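Local structure of cysteine hydrolase (Vibrio cholerae, 6V98) at residues Val10-Ser18 against Glu102-Glu110; Gln182-Leu190 against Lys195-Glu203. The protein is a type VI secretion system effector and probable papain-like cysteine hydrolase, delivered into competing bacteria. One frame throughout, in Å; residues are numbered along the deposited sequence.

Contact 1 of 2, residues Val10-Ser18 against Glu102-Glu110; sequences VVFPDYLIS and EVSLRSGQE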
loop_
_atom_site.group_PDB
_atom_site.type_symbol
_atom_site.label_atom_id
_atom_site.label_comp_id
_atom_site.label_asym_id
_atom_site.label_seq_id
_atom_site.Cartn_x
_atom_site.Cartn_y
_atom_site.Cartn_z
ATOM N N VAL A 10 -0.056 2.455 2.630
ATOM C CA VAL A 10 0.533 3.792 2.606
ATOM C C VAL A 10 -0.330 4.673 1.714
ATOM O O VAL A 10 -0.729 4.254 0.625
ATOM C CB VAL A 10 2.003 3.765 2.136
ATOM C CG1 VAL A 10 2.867 3.026 3.178
ATOM C CG2 VAL A 10 2.145 3.097 0.776
ATOM N N VAL A 11 -0.643 5.878 2.188
ATOM C CA VAL A 11 -1.368 6.872 1.414
ATOM C C VAL A 11 -0.486 8.106 1.285
ATOM O O VAL A 11 0.230 8.473 2.222
ATOM C CB VAL A 11 -2.725 7.220 2.065
ATOM C CG1 VAL A 11 -3.395 8.385 1.347
ATOM C CG2 VAL A 11 -3.648 5.985 2.058
ATOM N N PHE A 12 -0.520 8.722 0.108
ATOM C CA PHE A 12 0.207 9.953 -0.181
ATOM C C PHE A 12 -0.847 11.044 -0.231
ATOM O O PHE A 12 -1.425 11.300 -1.294
ATOM C CB PHE A 12 0.954 9.839 -1.513
ATOM C CG PHE A 12 1.768 8.569 -1.639
ATOM C CD1 PHE A 12 1.243 7.449 -2.275
ATOM C CD2 PHE A 12 3.054 8.500 -1.102
ATOM C CE1 PHE A 12 1.985 6.280 -2.377
ATOM C CE2 PHE A 12 3.808 7.349 -1.208
ATOM C CZ PHE A 12 3.270 6.231 -1.845
ATOM N N PRO A 13 -1.161 11.697 0.890
ATOM C CA PRO A 13 -2.347 12.568 0.916
ATOM C C PRO A 13 -2.215 13.807 0.057
ATOM O O PRO A 13 -3.238 14.420 -0.269
ATOM C CB PRO A 13 -2.486 12.947 2.398
ATOM C CG PRO A 13 -1.412 12.204 3.128
ATOM C CD PRO A 13 -0.388 11.786 2.139
ATOM N N ASP A 14 -0.998 14.207 -0.302
ATOM C CA ASP A 14 -0.783 15.411 -1.091
ATOM C C ASP A 14 -0.579 15.113 -2.571
ATOM O O ASP A 14 -0.256 16.026 -3.339
ATOM C CB ASP A 14 0.403 16.183 -0.531
ATOM C CG ASP A 14 0.173 16.609 0.899
ATOM O OD1 ASP A 14 -0.956 17.050 1.209
ATOM O OD2 ASP A 14 1.109 16.488 1.710
ATOM N N TYR A 15 -0.752 13.856 -2.964
ATOM C CA TYR A 15 -0.656 13.418 -4.352
ATOM C C TYR A 15 -1.739 14.084 -5.188
ATOM O O TYR A 15 -2.894 14.179 -4.766
ATOM C CB TYR A 15 -0.814 11.901 -4.369
ATOM C CG TYR A 15 -0.592 11.164 -5.662
ATOM C CD1 TYR A 15 0.589 10.468 -5.876
ATOM C CD2 TYR A 15 -1.584 11.098 -6.628
ATOM C CE1 TYR A 15 0.791 9.748 -7.028
ATOM C CE2 TYR A 15 -1.390 10.383 -7.795
ATOM C CZ TYR A 15 -0.203 9.708 -7.987
ATOM O OH TYR A 15 -0.001 9.001 -9.145
ATOM N N LEU A 16 -1.375 14.540 -6.386
ATOM C CA LEU A 16 -2.287 15.306 -7.225
ATOM C C LEU A 16 -2.735 14.452 -8.398
ATOM O O LEU A 16 -1.902 13.937 -9.149
ATOM C CB LEU A 16 -1.627 16.590 -7.727
ATOM C CG LEU A 16 -1.440 17.662 -6.648
ATOM C CD1 LEU A 16 -0.525 18.767 -7.122
ATOM C CD2 LEU A 16 -2.786 18.219 -6.222
ATOM N N ILE A 17 -4.048 14.318 -8.562
ATOM C CA ILE A 17 -4.601 13.497 -9.636
ATOM C C ILE A 17 -4.912 14.333 -10.881
ATOM O O ILE A 17 -4.762 13.856 -12.010
ATOM C CB ILE A 17 -5.837 12.739 -9.093
ATOM C CG1 ILE A 17 -5.391 11.753 -8.000
ATOM C CG2 ILE A 17 -6.560 11.994 -10.197
ATOM C CD1 ILE A 17 -6.500 11.267 -7.082
ATOM N N SER A 18 -5.328 15.586 -10.693
ATOM C CA SER A 18 -5.455 16.597 -11.744
ATOM C C SER A 18 -6.614 16.381 -12.730
ATOM O O SER A 18 -7.319 17.339 -13.057
ATOM C CB SER A 18 -4.130 16.738 -12.516
ATOM O OG SER A 18 -3.079 17.203 -11.673
ATOM N N GLU A 102 12.127 5.447 -1.181
ATOM C CA GLU A 102 11.981 4.843 -2.505
ATOM C C GLU A 102 10.543 4.949 -2.988
ATOM O O GLU A 102 10.280 5.375 -4.120
ATOM C CB GLU A 102 12.433 3.379 -2.470
ATOM C CG GLU A 102 13.957 3.197 -2.318
ATOM C CD GLU A 102 14.352 1.746 -2.076
ATOM O OE1 GLU A 102 13.481 0.969 -1.652
ATOM O OE2 GLU A 102 15.523 1.379 -2.303
ATOM N N VAL A 103 9.595 4.577 -2.125
ATOM C CA VAL A 103 8.189 4.531 -2.518
ATOM C C VAL A 103 7.665 5.932 -2.796
ATOM O O VAL A 103 6.924 6.158 -3.767
ATOM C CB VAL A 103 7.388 3.805 -1.420
ATOM C CG1 VAL A 103 5.909 4.030 -1.586
ATOM C CG2 VAL A 103 7.720 2.312 -1.449
ATOM N N SER A 104 8.067 6.902 -1.972
ATOM C CA SER A 104 7.622 8.275 -2.182
ATOM C C SER A 104 8.103 8.814 -3.528
ATOM O O SER A 104 7.339 9.468 -4.252
ATOM C CB SER A 104 8.115 9.165 -1.041
ATOM O OG SER A 104 7.734 10.500 -1.289
ATOM N N LEU A 105 9.370 8.565 -3.875
ATOM C CA LEU A 105 9.894 9.038 -5.152
ATOM C C LEU A 105 9.218 8.332 -6.316
ATOM O O LEU A 105 8.821 8.972 -7.298
ATOM C CB LEU A 105 11.408 8.812 -5.224
ATOM C CG LEU A 105 12.020 9.091 -6.600
ATOM C CD1 LEU A 105 11.733 10.528 -7.016
ATOM C CD2 LEU A 105 13.535 8.825 -6.611
ATOM N N ARG A 106 9.087 7.007 -6.219
ATOM C CA ARG A 106 8.747 6.194 -7.381
ATOM C C ARG A 106 7.253 6.183 -7.630
ATOM O O ARG A 106 6.825 6.106 -8.784
ATOM C CB ARG A 106 9.256 4.758 -7.191
ATOM C CG ARG A 106 10.767 4.632 -7.391
ATOM C CD ARG A 106 11.359 3.323 -6.875
ATOM N NE ARG A 106 12.832 3.434 -6.808
ATOM C CZ ARG A 106 13.628 2.523 -6.257
ATOM N NH1 ARG A 106 13.109 1.424 -5.731
ATOM N NH2 ARG A 106 14.948 2.708 -6.226
ATOM N N SER A 107 6.461 6.271 -6.564
ATOM C CA SER A 107 5.012 6.142 -6.643
ATOM C C SER A 107 4.254 7.294 -6.005
ATOM O O SER A 107 3.042 7.389 -6.203
ATOM C CB SER A 107 4.560 4.831 -5.976
ATOM O OG SER A 107 5.108 3.712 -6.644
ATOM N N GLY A 108 4.910 8.157 -5.240
ATOM C CA GLY A 108 4.176 9.088 -4.411
ATOM C C GLY A 108 4.414 10.565 -4.635
ATOM O O GLY A 108 4.112 11.363 -3.740
ATOM N N GLN A 109 4.939 10.951 -5.804
ATOM C CA GLN A 109 5.142 12.360 -6.151
ATOM C C GLN A 109 6.025 13.074 -5.124
ATOM O O GLN A 109 5.922 14.294 -4.918
ATOM C CB GLN A 109 3.804 13.089 -6.322
ATOM C CG GLN A 109 3.009 12.570 -7.528
ATOM C CD GLN A 109 1.748 13.369 -7.804
ATOM O OE1 GLN A 109 1.444 14.331 -7.104
ATOM N NE2 GLN A 109 0.987 12.945 -8.821
ATOM N N GLU A 110 6.899 12.306 -4.476
ATOM C CA GLU A 110 7.869 12.842 -3.530
ATOM C C GLU A 110 7.167 13.579 -2.400
ATOM O O GLU A 110 7.647 14.601 -1.907
ATOM C CB GLU A 110 8.894 13.746 -4.230
ATOM C CG GLU A 110 9.768 13.008 -5.234
ATOM C CD GLU A 110 10.633 13.950 -6.041
ATOM O OE1 GLU A 110 10.142 14.501 -7.038
ATOM O OE2 GLU A 110 11.788 14.168 -5.646
HETATM O O HOH W 1 2.031 16.284 -5.255
HETATM O O HOH W 2 1.846 6.424 -8.675
HETATM O O HOH W 3 2.356 10.249 -10.209
#
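Gln109 grips Leu16 with both ends of its side-chain amide, a compact case of one side chain reading backbone. Leu16 N donates to Gln109 OE1 at 2.9 Å, arriving from above the carbonyl plane, while Gln109 NE2 donates almost straight to Leu16 O at 3.1 Å. The two bonds fix the rotation of the amide. It is thereby laid over one face of the Tyr15 ring, the planes 17° apart, with Gln109 NE2 3.5 Å from Tyr15 CZ. A chi1 of -173° swings the Tyr15 ring away from its own N and toward Gln109, and brings Tyr15 CE1 to 3.4 Å from Ser107 O, at the ring edge.

Apolar packing is centred on Phe12. Gly108 CA sits over the middle of its ring, 3.6 Å from the centroid, in a CH-pi contact; Val103 CG1 meets the ring edge at CZ, 3.4 Å away. With no side chain, Gly108 can bring its CA this close to the ring.

Water fills in the polar margin: one molecule donates to both Asp14 O and Gln109 OE1, another joins Tyr15 OH to Ser107 O.

The contact seats the C-terminal part of helix 93-107 and the residues that follow it on the type I turn Phe12-Tyr15 at the end of strand 5-12. Tyr59 of strand 57-63 and Ile113 of strand 113-120 pack on Phe12, and Ser107 OG bonds to Glu61.

Contact 2 of 2, residues Gln182-Leu190 against Lys195-Glu203; sequences QFQLSEIDL and KTNKLTVSE. With CA (calcium ion), chain C; CA (calcium ion), chain B.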
loop_
_atom_site.group_PDB
_atom_site.type_symbol
_atom_site.label_atom_id
_atom_site.label_comp_id
_atom_site.label_asym_id
_atom_site.label_seq_id
_atom_site.Cartn_x
_atom_site.Cartn_y
_atom_site.Cartn_z
ATOM N N GLN A 182 -9.287 7.550 9.023
ATOM C CA GLN A 182 -10.205 6.650 9.714
ATOM C C GLN A 182 -9.507 5.358 10.126
ATOM O O GLN A 182 -9.684 4.880 11.255
ATOM C CB GLN A 182 -11.407 6.342 8.817
ATOM C CG GLN A 182 -12.497 7.395 8.848
ATOM C CD GLN A 182 -12.905 7.773 10.263
ATOM O OE1 GLN A 182 -12.631 8.882 10.726
ATOM N NE2 GLN A 182 -13.549 6.846 10.962
ATOM N N PHE A 183 -8.715 4.776 9.219
ATOM C CA PHE A 183 -8.033 3.517 9.511
ATOM C C PHE A 183 -7.075 3.687 10.683
ATOM O O PHE A 183 -6.941 2.793 11.531
ATOM C CB PHE A 183 -7.289 3.040 8.259
ATOM C CG PHE A 183 -7.061 1.540 8.187
ATOM C CD1 PHE A 183 -7.341 0.715 9.261
ATOM C CD2 PHE A 183 -6.548 0.965 7.026
ATOM C CE1 PHE A 183 -7.119 -0.655 9.181
ATOM C CE2 PHE A 183 -6.336 -0.413 6.942
ATOM C CZ PHE A 183 -6.607 -1.209 8.022
ATOM N N GLN A 184 -6.424 4.847 10.761
ATOM C CA GLN A 184 -5.458 5.106 11.822
ATOM C C GLN A 184 -6.112 5.185 13.193
ATOM O O GLN A 184 -5.418 5.026 14.201
ATOM C CB GLN A 184 -4.703 6.409 11.544
ATOM C CG GLN A 184 -3.627 6.302 10.446
ATOM C CD GLN A 184 -2.903 7.613 10.207
ATOM O OE1 GLN A 184 -3.364 8.674 10.626
ATOM N NE2 GLN A 184 -1.764 7.547 9.521
ATOM N N LEU A 185 -7.420 5.434 13.262
ATOM C CA LEU A 185 -8.074 5.504 14.570
ATOM C C LEU A 185 -7.993 4.193 15.344
ATOM O O LEU A 185 -8.095 4.209 16.576
ATOM C CB LEU A 185 -9.538 5.904 14.405
ATOM C CG LEU A 185 -9.759 7.296 13.829
ATOM C CD1 LEU A 185 -11.242 7.595 13.740
ATOM C CD2 LEU A 185 -9.062 8.312 14.717
ATOM N N SER A 186 -7.822 3.059 14.661
ATOM C CA SER A 186 -7.797 1.756 15.319
ATOM C C SER A 186 -6.513 0.972 15.072
ATOM O O SER A 186 -6.455 -0.213 15.417
ATOM C CB SER A 186 -8.998 0.913 14.875
ATOM O OG SER A 186 -9.171 0.978 13.466
ATOM N N GLU A 187 -5.483 1.584 14.488
ATOM C CA GLU A 187 -4.244 0.874 14.201
ATOM C C GLU A 187 -3.062 1.778 14.507
ATOM O O GLU A 187 -3.213 2.986 14.703
ATOM C CB GLU A 187 -4.151 0.424 12.733
ATOM C CG GLU A 187 -5.374 -0.262 12.176
ATOM C CD GLU A 187 -5.515 -1.690 12.666
ATOM O OE1 GLU A 187 -4.543 -2.222 13.247
ATOM O OE2 GLU A 187 -6.594 -2.276 12.466
ATOM N N ILE A 188 -1.878 1.161 14.547
ATOM C CA ILE A 188 -0.617 1.888 14.688
ATOM C C ILE A 188 -0.449 2.839 13.510
ATOM O O ILE A 188 -0.632 2.442 12.356
ATOM C CB ILE A 188 0.544 0.885 14.762
ATOM C CG1 ILE A 188 0.440 0.032 16.035
ATOM C CG2 ILE A 188 1.896 1.581 14.657
ATOM C CD1 ILE A 188 0.738 0.808 17.306
ATOM N N ASP A 189 -0.076 4.094 13.796
ATOM C CA ASP A 189 0.114 5.125 12.776
ATOM C C ASP A 189 1.543 5.139 12.260
ATOM O O ASP A 189 2.495 4.987 13.025
ATOM C CB ASP A 189 -0.171 6.519 13.334
ATOM C CG ASP A 189 -1.635 6.805 13.496
ATOM O OD1 ASP A 189 -2.401 5.863 13.777
ATOM O OD2 ASP A 189 -2.005 7.994 13.356
ATOM N N LEU A 190 1.694 5.415 10.971
ATOM C CA LEU A 190 2.996 5.672 10.370
ATOM C C LEU A 190 2.926 7.022 9.675
ATOM O O LEU A 190 1.994 7.272 8.905
ATOM C CB LEU A 190 3.379 4.571 9.369
ATOM C CG LEU A 190 4.678 4.735 8.589
ATOM C CD1 LEU A 190 5.827 4.904 9.552
ATOM C CD2 LEU A 190 4.919 3.553 7.673
ATOM N N LYS A 195 10.693 15.341 2.444
ATOM C CA LYS A 195 11.640 16.450 2.410
ATOM C C LYS A 195 12.623 16.372 3.569
ATOM O O LYS A 195 13.823 16.602 3.394
ATOM C CB LYS A 195 10.890 17.785 2.425
ATOM C CG LYS A 195 10.498 18.293 1.049
ATOM C CD LYS A 195 11.290 17.581 -0.023
ATOM C CE LYS A 195 10.952 18.102 -1.398
ATOM N NZ LYS A 195 11.860 17.464 -2.384
ATOM N N THR A 196 12.141 16.063 4.766
ATOM C CA THR A 196 13.045 15.922 5.902
ATOM C C THR A 196 13.567 14.500 6.076
ATOM O O THR A 196 14.505 14.293 6.852
ATOM C CB THR A 196 12.357 16.377 7.193
ATOM O OG1 THR A 196 11.211 15.555 7.431
ATOM C CG2 THR A 196 11.911 17.827 7.066
ATOM N N ASN A 197 12.995 13.534 5.356
ATOM C CA ASN A 197 13.345 12.113 5.458
ATOM C C ASN A 197 13.269 11.641 6.902
ATOM O O ASN A 197 14.189 11.015 7.433
ATOM C CB ASN A 197 14.715 11.818 4.844
ATOM C CG ASN A 197 14.913 10.332 4.523
ATOM O OD1 ASN A 197 13.984 9.633 4.096
ATOM N ND2 ASN A 197 16.131 9.848 4.726
ATOM N N LYS A 198 12.146 11.950 7.540
ATOM C CA LYS A 198 11.907 11.571 8.923
ATOM C C LYS A 198 10.667 10.698 9.011
ATOM O O LYS A 198 9.649 10.980 8.373
ATOM C CB LYS A 198 11.723 12.790 9.823
ATOM C CG LYS A 198 11.862 12.475 11.317
ATOM C CD LYS A 198 10.694 13.014 12.140
ATOM C CE LYS A 198 10.893 12.770 13.637
ATOM N NZ LYS A 198 10.719 11.349 14.043
ATOM N N LEU A 199 10.756 9.670 9.841
ATOM C CA LEU A 199 9.687 8.720 10.085
ATOM C C LEU A 199 9.247 8.848 11.535
ATOM O O LEU A 199 10.077 9.002 12.436
ATOM C CB LEU A 199 10.202 7.311 9.792
ATOM C CG LEU A 199 9.537 5.960 9.950
ATOM C CD1 LEU A 199 10.457 4.970 9.261
ATOM C CD2 LEU A 199 9.383 5.594 11.404
ATOM N N THR A 200 7.942 8.781 11.761
ATOM C CA THR A 200 7.378 8.773 13.099
ATOM C C THR A 200 6.342 7.664 13.148
ATOM O O THR A 200 5.434 7.630 12.314
ATOM C CB THR A 200 6.739 10.122 13.442
ATOM O OG1 THR A 200 7.702 11.170 13.268
ATOM C CG2 THR A 200 6.269 10.135 14.878
ATOM N N VAL A 201 6.489 6.748 14.094
ATOM C CA VAL A 201 5.478 5.728 14.332
ATOM C C VAL A 201 4.812 6.064 15.655
ATOM O O VAL A 201 5.486 6.472 16.611
ATOM C CB VAL A 201 6.076 4.305 14.338
ATOM C CG1 VAL A 201 5.077 3.305 14.885
ATOM C CG2 VAL A 201 6.503 3.888 12.936
ATOM N N SER A 202 3.489 5.968 15.701
ATOM C CA SER A 202 2.804 6.385 16.913
ATOM C C SER A 202 1.554 5.544 17.098
ATOM O O SER A 202 1.211 4.696 16.267
ATOM C CB SER A 202 2.481 7.881 16.877
ATOM O OG SER A 202 1.608 8.194 15.807
ATOM N N GLU A 203 0.868 5.788 18.200
ATOM C CA GLU A 203 -0.360 5.070 18.439
ATOM C C GLU A 203 -1.369 5.367 17.335
ATOM O O GLU A 203 -2.198 4.507 17.051
ATOM C CB GLU A 203 -0.945 5.422 19.797
ATOM C CG GLU A 203 -1.965 4.404 20.271
ATOM C CD GLU A 203 -3.318 5.028 20.494
ATOM O OE1 GLU A 203 -3.422 6.263 20.352
ATOM O OE2 GLU A 203 -4.277 4.287 20.803
HETATM CA CA CA C . -3.624 5.087 15.622
HETATM CA CA CA B . -2.808 11.014 10.501
HETATM O O HOH W 4 -1.086 10.503 8.984
HETATM O O HOH W 5 -5.072 4.242 17.256
HETATM O O HOH W 6 -0.934 10.049 11.946
HETATM O O HOH W 7 -3.771 11.285 12.978
HETATM O O HOH W 8 -1.529 13.165 10.663
#
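A calcium site caps the open end of the hairpin formed by strands 188-193 and 198-202, where the chain terminus is drawn into the coordination shell. Within the two segments the ion is bound by three backbone carbonyls, Gln184 O, Glu187 O and Glu203 O, and by one carboxylate oxygen, Asp189 OD1; a water and one further ligand make up six. Gln184 O lies 2.3 Å from this calcium ion.

Next to the site, Asp189 and Ser202 form an antiparallel hydrogen-bonded pair: Asp189 N reaches Ser202 O at 2.9 Å and Ser202 N returns to Asp189 O at 3.0 Å. On the same sheet face, Asp189 CB rests 3.5 Å from Ser202 OG. On the face of Leu190 and Val201, Leu190 CD1 packs 3.6 Å from Val201 CG2, and it also lies against Leu199 CG. Ile188 CG2 meets Val201 CG1 at 3.6 Å.

A second calcium ion takes Gln184 OE1 at 2.4 Å along with four waters, one of which donates to Asp189 OD2; Glu181 also binds it, and Gln184 NE2 is held by Gly115 O. Asp189 therefore serves one ion directly and the other through water. The whole is an antiparallel hairpin at the edge of the sheet whose open end, next to helix 176-184, carries the two calcium ions.

How the contacts relate
From the N terminus, strand 5-12 runs into the turn of contact 1, which closes a long loop when helix 93-107 returns to it after 83 intervening residues. The chain then enters strand 113-120, which lies between strand 5-12 and strand 188-193 in the antiparallel sheet. Contact 2 opens only afterwards, closing a short hairpin loop at the C terminus, so the two are in series, neither nested nor crossing. Their centres are about 16 Å apart and they do not touch, yet both reach the one sheet. Helix 93-107 connects them further: its C-terminal part packs in contact 1, while Leu96, Leu97 and Leu100 lie against Leu199 of the edge strand.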